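Local coordinates for racemase, putative (Roseobacter denitrificans, PDB 3TCS), which binds magnesium and is probably a racemase-like or hydro-lyase enzyme of the mandelate racemase and muconate lactonizing enzyme family within the enolase superfamily, at residues D77-L81 against I111-R115; G171-N177 against A206-T211; C308-S312 against Y342-E346. One frame throughout, in Å; residues are numbered along the deposited sequence.

Contact 1: D77-L81 against I111-R115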
# COMPACT_ATOMS: atom_id res chain seq x y z
N ASP B 77 -17.44 -12.38 -15.41
CA ASP B 77 -18.40 -11.45 -16.00
C ASP B 77 -18.07 -10.06 -15.47
O ASP B 77 -18.02 -9.85 -14.25
CB ASP B 77 -19.83 -11.85 -15.60
CG ASP B 77 -20.86 -10.86 -16.10
OD1 ASP B 77 -20.73 -10.39 -17.25
OD2 ASP B 77 -21.81 -10.55 -15.35
N ILE B 78 -17.85 -9.12 -16.38
CA ILE B 78 -17.50 -7.76 -16.00
C ILE B 78 -18.69 -6.83 -15.89
O ILE B 78 -18.53 -5.61 -15.92
CB ILE B 78 -16.50 -7.15 -16.99
CG1 ILE B 78 -17.14 -7.01 -18.37
CG2 ILE B 78 -15.25 -8.01 -17.06
CD1 ILE B 78 -16.26 -6.32 -19.38
N THR B 79 -19.89 -7.40 -15.77
CA THR B 79 -21.09 -6.59 -15.64
C THR B 79 -21.02 -5.84 -14.31
O THR B 79 -21.24 -4.63 -14.26
CB THR B 79 -22.37 -7.46 -15.67
OG1 THR B 79 -22.48 -8.09 -16.96
CG2 THR B 79 -23.60 -6.60 -15.42
N ASP B 80 -20.72 -6.57 -13.24
CA ASP B 80 -20.59 -5.96 -11.93
C ASP B 80 -19.10 -5.82 -11.64
O ASP B 80 -18.52 -6.58 -10.87
CB ASP B 80 -21.26 -6.83 -10.85
CG ASP B 80 -21.18 -6.20 -9.47
OD1 ASP B 80 -20.79 -5.01 -9.38
OD2 ASP B 80 -21.52 -6.89 -8.49
N LEU B 81 -18.50 -4.83 -12.29
CA LEU B 81 -17.07 -4.58 -12.15
C LEU B 81 -16.69 -4.22 -10.71
O LEU B 81 -15.63 -4.61 -10.24
CB LEU B 81 -16.66 -3.47 -13.12
CG LEU B 81 -15.19 -3.07 -13.17
CD1 LEU B 81 -14.32 -4.30 -13.45
CD2 LEU B 81 -15.00 -2.02 -14.25
N ILE B 111 -11.87 -1.38 -19.42
CA ILE B 111 -13.23 -1.90 -19.45
C ILE B 111 -14.21 -0.77 -19.74
O ILE B 111 -15.16 -0.96 -20.49
CB ILE B 111 -13.57 -2.61 -18.11
CG1 ILE B 111 -12.79 -3.93 -18.04
CG2 ILE B 111 -15.07 -2.84 -17.99
CD1 ILE B 111 -12.96 -4.68 -16.73
N TRP B 112 -13.98 0.42 -19.19
CA TRP B 112 -14.89 1.52 -19.47
C TRP B 112 -14.80 1.94 -20.94
O TRP B 112 -15.81 2.29 -21.55
CB TRP B 112 -14.62 2.71 -18.54
CG TRP B 112 -15.16 2.47 -17.16
CD1 TRP B 112 -14.46 2.05 -16.07
CD2 TRP B 112 -16.53 2.55 -16.76
NE1 TRP B 112 -15.32 1.88 -15.00
CE2 TRP B 112 -16.59 2.18 -15.40
CE3 TRP B 112 -17.72 2.92 -17.41
CZ2 TRP B 112 -17.79 2.16 -14.68
CZ3 TRP B 112 -18.92 2.89 -16.70
CH2 TRP B 112 -18.94 2.51 -15.34
N ASP B 113 -13.60 1.90 -21.50
CA ASP B 113 -13.41 2.25 -22.91
C ASP B 113 -14.18 1.23 -23.75
O ASP B 113 -14.85 1.58 -24.72
CB ASP B 113 -11.93 2.19 -23.26
CG ASP B 113 -11.65 2.62 -24.69
OD1 ASP B 113 -12.05 3.75 -25.04
OD2 ASP B 113 -11.04 1.84 -25.45
N LEU B 114 -14.08 -0.04 -23.37
CA LEU B 114 -14.77 -1.12 -24.08
C LEU B 114 -16.28 -0.89 -24.06
O LEU B 114 -16.94 -1.04 -25.08
CB LEU B 114 -14.44 -2.48 -23.44
CG LEU B 114 -15.25 -3.70 -23.90
CD1 LEU B 114 -15.08 -3.92 -25.39
CD2 LEU B 114 -14.77 -4.93 -23.14
N ARG B 115 -16.81 -0.52 -22.90
CA ARG B 115 -18.24 -0.27 -22.76
C ARG B 115 -18.68 0.89 -23.64
O ARG B 115 -19.69 0.82 -24.33
CB ARG B 115 -18.59 0.02 -21.30
CG ARG B 115 -18.52 -1.21 -20.39
CD ARG B 115 -18.61 -0.81 -18.91
NE ARG B 115 -18.77 -1.98 -18.04
CZ ARG B 115 -18.82 -1.92 -16.71
NH1 ARG B 115 -18.73 -0.75 -16.09
NH2 ARG B 115 -18.99 -3.03 -16.00
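Arg115 holds CG anti to its own carbonyl carbon (chi1 -72°) and stays extended from CG to NE, which carries its guanidinium from helix 98-119 to the loop at Ile78. There NH2 donates to Ile78 O at 2.6 Å. The acceptor lies near the guanidinium edge, slightly tilted from its plane. The hydrogen bond is bent, 130° at the hydrogen. Leu81 CD2 sits over one face of the guanidinium, and Leu81 CB is 3.7 Å from Arg115 NH2. Leu81 keeps CG trans to its N (chi1 -178°) and meets Ile111 tip to tip, CD1 to CD1 at 3.6 Å. Its other methyl, CD2, rests against Ile111 CG2 and comes within 4.0 Å of Trp112 NE1. Ile78 and Ile111 run alongside each other, antiparallel, with Ile78 CD1 3.9 Å from Ile111 CG2. Leu114 CD2 lies farther along the same apolar patch. Helix 287-300 also packs here, through Cys288 on Leu81 and Trp112. Asp80 is the N-cap of helix 81-91. This is loop-to-helix packing in the helical part of the alpha+beta N-terminal domain characteristic of the enolase superfamily, away from the annotated sites.

Contact 2: G171-N177 against A206-T211; sequences GAEVGRN and ANSCYT. With DAL (D-alanine), chain L.
Cys209 lays CB and SG against the Ala172 backbone, where two loops of the enolase-superfamily TIM barrel meet. One loop follows strand 165-169 and the other follows strand 201-205, two neighbouring parallel strands. With SG trans to its N (chi1 175°), Cys209 accepts from Ala172 N at 3.5 Å, a long bond in keeping with the size of sulfur. Its CB lies 3.1 Å from Ala172 O. Within the second loop, Cys209 CB also sits over the centre of the Tyr210 ring. The far end of that ring turns back to Gly171, whose CA is 3.4 Å from Tyr210 OH. The hydroxyl makes a weak hydrogen bond with Thr185. The Asn177 side chain lies roughly perpendicular to that of Thr211 and at the edge of the Tyr210 ring.

Ala206 to Cys209 form a type I' beta turn, with Asn207 and Ser208 at its corners. The turn presents Asn207 O to Val174 N at 2.9 Å, nearly in line with the carbonyl. Val174 CG2 lies 3.8 Å from the same oxygen. Water 1 joins Arg176 N to Ser208 O. The Arg176 side chain leaves the contact for salt bridges with Glu90 and Asp83 of the second subunit. Asn207 belongs to the D-alanine pocket, next to the magnesium ligand Asp205. Its side-chain amide approaches the D-alanine carboxylate. Farther along, Asn177 N donates to Cys209 O at 2.6 Å, with the donor tilted 27° from the carbonyl plane.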
# COMPACT_ATOMS: atom_id res chain seq x y z
N GLY B 171 6.44 25.63 -0.06
CA GLY B 171 7.36 24.79 0.69
C GLY B 171 8.18 23.83 -0.15
O GLY B 171 8.37 24.03 -1.35
N ALA B 172 8.71 22.80 0.51
CA ALA B 172 9.51 21.78 -0.16
C ALA B 172 8.70 20.48 -0.08
O ALA B 172 8.06 20.21 0.93
CB ALA B 172 10.85 21.61 0.54
N GLU B 173 8.73 19.69 -1.15
CA GLU B 173 7.99 18.43 -1.20
C GLU B 173 8.32 17.57 0.02
O GLU B 173 9.47 17.17 0.21
CB GLU B 173 8.34 17.69 -2.49
CG GLU B 173 7.46 16.49 -2.78
CD GLU B 173 7.88 15.79 -4.06
OE1 GLU B 173 7.92 16.45 -5.12
OE2 GLU B 173 8.18 14.58 -4.00
N VAL B 174 7.31 17.28 0.84
CA VAL B 174 7.48 16.49 2.06
C VAL B 174 8.75 17.02 2.73
O VAL B 174 9.58 16.26 3.23
CB VAL B 174 7.67 14.98 1.76
CG1 VAL B 174 7.47 14.18 3.03
CG2 VAL B 174 6.68 14.53 0.69
N GLY B 175 8.89 18.35 2.72
CA GLY B 175 10.07 18.99 3.26
C GLY B 175 10.26 19.15 4.75
O GLY B 175 11.20 19.81 5.18
N ARG B 176 9.39 18.54 5.56
CA ARG B 176 9.52 18.64 7.01
C ARG B 176 9.58 20.09 7.50
O ARG B 176 10.46 20.46 8.28
CB ARG B 176 10.76 17.88 7.49
CG ARG B 176 10.72 16.38 7.20
CD ARG B 176 11.95 15.66 7.73
NE ARG B 176 11.89 14.22 7.48
CZ ARG B 176 12.80 13.35 7.89
NH1 ARG B 176 13.87 13.76 8.56
NH2 ARG B 176 12.65 12.06 7.62
N ASN B 177 8.64 20.90 7.02
CA ASN B 177 8.51 22.32 7.37
C ASN B 177 9.50 23.25 6.68
O ASN B 177 9.42 24.47 6.83
CB ASN B 177 8.61 22.50 8.89
CG ASN B 177 7.42 23.27 9.46
OD1 ASN B 177 7.45 23.71 10.61
ND2 ASN B 177 6.37 23.41 8.66
N ALA B 206 1.20 22.47 -1.17
CA ALA B 206 2.38 22.36 -0.31
C ALA B 206 2.96 20.95 -0.24
O ALA B 206 3.98 20.71 0.42
CB ALA B 206 2.05 22.86 1.09
N ASN B 207 2.30 20.01 -0.91
CA ASN B 207 2.73 18.61 -0.94
C ASN B 207 3.28 18.05 0.37
O ASN B 207 4.42 17.59 0.44
CB ASN B 207 3.76 18.43 -2.07
CG ASN B 207 3.13 18.56 -3.45
OD1 ASN B 207 2.42 17.65 -3.92
ND2 ASN B 207 3.36 19.69 -4.11
N SER B 208 2.45 18.10 1.42
CA SER B 208 2.79 17.56 2.74
C SER B 208 3.98 18.19 3.47
O SER B 208 4.57 17.56 4.34
CB SER B 208 3.03 16.05 2.64
OG SER B 208 1.84 15.36 2.29
N CYS B 209 4.30 19.43 3.15
CA CYS B 209 5.45 20.06 3.78
C CYS B 209 5.35 20.56 5.22
O CYS B 209 6.27 20.37 6.02
CB CYS B 209 5.93 21.23 2.92
SG CYS B 209 7.27 22.21 3.65
N TYR B 210 4.21 21.16 5.56
CA TYR B 210 4.03 21.80 6.87
C TYR B 210 3.41 21.11 8.07
O TYR B 210 2.70 20.12 7.95
CB TYR B 210 3.24 23.09 6.66
CG TYR B 210 3.76 23.98 5.55
CD1 TYR B 210 5.06 24.47 5.59
CD2 TYR B 210 2.94 24.37 4.49
CE1 TYR B 210 5.54 25.33 4.60
CE2 TYR B 210 3.40 25.23 3.49
CZ TYR B 210 4.70 25.70 3.56
OH TYR B 210 5.17 26.58 2.61
N THR B 211 3.71 21.68 9.23
CA THR B 211 3.13 21.24 10.50
C THR B 211 1.88 22.11 10.53
O THR B 211 1.82 23.13 9.83
CB THR B 211 4.02 21.61 11.71
OG1 THR B 211 4.24 23.02 11.71
CG2 THR B 211 5.35 20.88 11.65
N DAL L . -1.83 18.15 -7.37
CA DAL L . -0.40 18.26 -7.68
CB DAL L . -0.14 17.94 -9.15
C DAL L . 0.38 17.31 -6.83
O DAL L . 0.33 17.40 -5.65
O HOH W 1 6.91 17.02 5.71

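Contact 3: C308-S312 against Y342-E346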
# COMPACT_ATOMS: atom_id res chain seq x y z
N CYS B 308 -4.71 15.04 -11.42
CA CYS B 308 -4.23 14.47 -12.68
C CYS B 308 -3.09 15.42 -13.03
O CYS B 308 -3.32 16.57 -13.40
CB CYS B 308 -5.33 14.41 -13.76
SG CYS B 308 -6.49 15.79 -13.97
N ALA B 309 -1.86 14.93 -12.90
CA ALA B 309 -0.68 15.76 -13.09
C ALA B 309 0.19 15.61 -14.33
O ALA B 309 1.29 16.15 -14.37
CB ALA B 309 0.20 15.64 -11.84
N ASN B 310 -0.27 14.89 -15.33
CA ASN B 310 0.53 14.76 -16.54
C ASN B 310 -0.35 14.46 -17.73
O ASN B 310 -1.56 14.24 -17.59
CB ASN B 310 1.60 13.67 -16.38
CG ASN B 310 1.02 12.33 -16.02
OD1 ASN B 310 0.28 11.74 -16.79
ND2 ASN B 310 1.36 11.84 -14.83
N TRP B 311 0.25 14.45 -18.91
CA TRP B 311 -0.50 14.20 -20.13
C TRP B 311 -0.58 12.75 -20.56
O TRP B 311 -0.65 12.45 -21.76
CB TRP B 311 0.03 15.07 -21.27
CG TRP B 311 -0.20 16.54 -21.03
CD1 TRP B 311 -0.88 17.12 -19.99
CD2 TRP B 311 0.28 17.62 -21.84
NE1 TRP B 311 -0.84 18.49 -20.10
CE2 TRP B 311 -0.13 18.82 -21.23
CE3 TRP B 311 1.03 17.69 -23.02
CZ2 TRP B 311 0.17 20.08 -21.76
CZ3 TRP B 311 1.34 18.94 -23.55
CH2 TRP B 311 0.91 20.12 -22.92
N SER B 312 -0.55 11.84 -19.59
CA SER B 312 -0.76 10.44 -19.90
C SER B 312 -2.29 10.50 -19.96
O SER B 312 -2.86 11.61 -19.98
CB SER B 312 -0.29 9.52 -18.77
OG SER B 312 -1.09 9.64 -17.60
N TYR B 342 8.48 16.24 -18.30
CA TYR B 342 7.84 14.97 -18.63
C TYR B 342 8.25 14.55 -20.04
O TYR B 342 7.44 14.60 -20.97
CB TYR B 342 6.32 15.09 -18.59
CG TYR B 342 5.71 15.37 -17.23
CD1 TYR B 342 6.05 14.59 -16.12
CD2 TYR B 342 4.73 16.35 -17.07
CE1 TYR B 342 5.42 14.79 -14.88
CE2 TYR B 342 4.09 16.55 -15.85
CZ TYR B 342 4.44 15.76 -14.76
OH TYR B 342 3.77 15.92 -13.57
N PRO B 343 9.50 14.11 -20.23
CA PRO B 343 9.95 13.70 -21.57
C PRO B 343 9.17 12.51 -22.15
O PRO B 343 8.96 12.43 -23.37
CB PRO B 343 11.43 13.38 -21.35
CG PRO B 343 11.44 12.87 -19.94
CD PRO B 343 10.55 13.87 -19.23
N TRP B 344 8.74 11.62 -21.28
CA TRP B 344 8.02 10.42 -21.68
C TRP B 344 6.57 10.61 -22.15
O TRP B 344 5.98 9.67 -22.68
CB TRP B 344 8.02 9.42 -20.52
CG TRP B 344 7.51 10.03 -19.25
CD1 TRP B 344 8.25 10.54 -18.22
CD2 TRP B 344 6.14 10.23 -18.89
NE1 TRP B 344 7.42 11.05 -17.25
CE2 TRP B 344 6.12 10.87 -17.63
CE3 TRP B 344 4.92 9.93 -19.51
CZ2 TRP B 344 4.93 11.22 -16.99
CZ3 TRP B 344 3.73 10.28 -18.86
CH2 TRP B 344 3.75 10.92 -17.61
N GLN B 345 5.98 11.78 -21.95
CA GLN B 345 4.59 11.95 -22.38
C GLN B 345 4.45 12.40 -23.82
O GLN B 345 3.34 12.53 -24.34
CB GLN B 345 3.84 12.91 -21.45
CG GLN B 345 4.31 14.35 -21.46
CD GLN B 345 3.49 15.20 -20.51
OE1 GLN B 345 2.98 14.70 -19.50
NE2 GLN B 345 3.38 16.49 -20.80
N GLU B 346 5.59 12.62 -24.47
CA GLU B 346 5.61 13.03 -25.87
C GLU B 346 5.30 11.84 -26.78
O GLU B 346 5.83 10.75 -26.59
CB GLU B 346 7.00 13.57 -26.23
CG GLU B 346 7.22 15.01 -25.83
CD GLU B 346 6.54 15.97 -26.78
OE1 GLU B 346 7.01 16.10 -27.93
OE2 GLU B 346 5.52 16.58 -26.37
O HOH W 2 2.86 13.41 -12.73
O HOH W 3 0.68 13.19 -24.27
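Two kinds of polar link join Trp311 to Gln345, one direct and one through water. Trp311 N donates to Gln345 OE1 at 2.8 Å. The bond is nearly straight at the hydrogen, but the donor stands 45° above the carbonyl plane of the amide. Water 3 gives protons to both Trp311 O and Gln345 O. Water 2 accepts from Asn310 ND2 and also pairs with Tyr342 OH. Tyr342 OH is 2.6 Å from Ala309 O, a weak hydrogen bond. Asn310 OD1 takes two donors, Ser312 N at 2.9 Å and Ser312 OG at 2.6 Å. The first makes an Asx turn, and together they fix the rotation of the amide.

Two contacts involve aromatic rings. Gln345 NE2 is 3.4 Å from Trp311 CE3, with the amide and indole planes nearly parallel. Asn310 CB makes a CH-pi contact over the Tyr342 ring, 4.0 Å from its centroid.

Edge packing completes the contact. At the Trp344 rim, Trp344 CH2 is 3.5 Å from Asn310 CG. The amide and indole planes are 78° apart. Asn310 CG lies between its backbone N and carbonyl carbon (chi1 57°), which turns the amide to this edge. Phe334 and Tyr354 also meet the Trp311 ring. Ala309 touches the bound D-alanine, so this loop pair borders the active-site pocket of the enolase-superfamily barrel.

Overall arrangement
The contacts follow one another along the chain, each closing before the next opens. Contact 1 belongs to the N-terminal domain range and involves helices 81-91 and 98-119. Contacts 2 and 3 lie in the barrel domain. Contact 2 joins the loops after strands 165-169 and 201-205. Contact 3 joins the loop before helix 314-322 to the loop between strands 332-335 and 360-363. Their centres are 24 Å apart. Contact 2 supplies Asn207 and contact 3 supplies Ala309 to the same D-alanine pocket, from separate loops. Contact 1 is 39 Å from contact 2 and 26 Å from contact 3, centre to centre. Contacts 1 and 2 lie on opposite sides of the chain's centre.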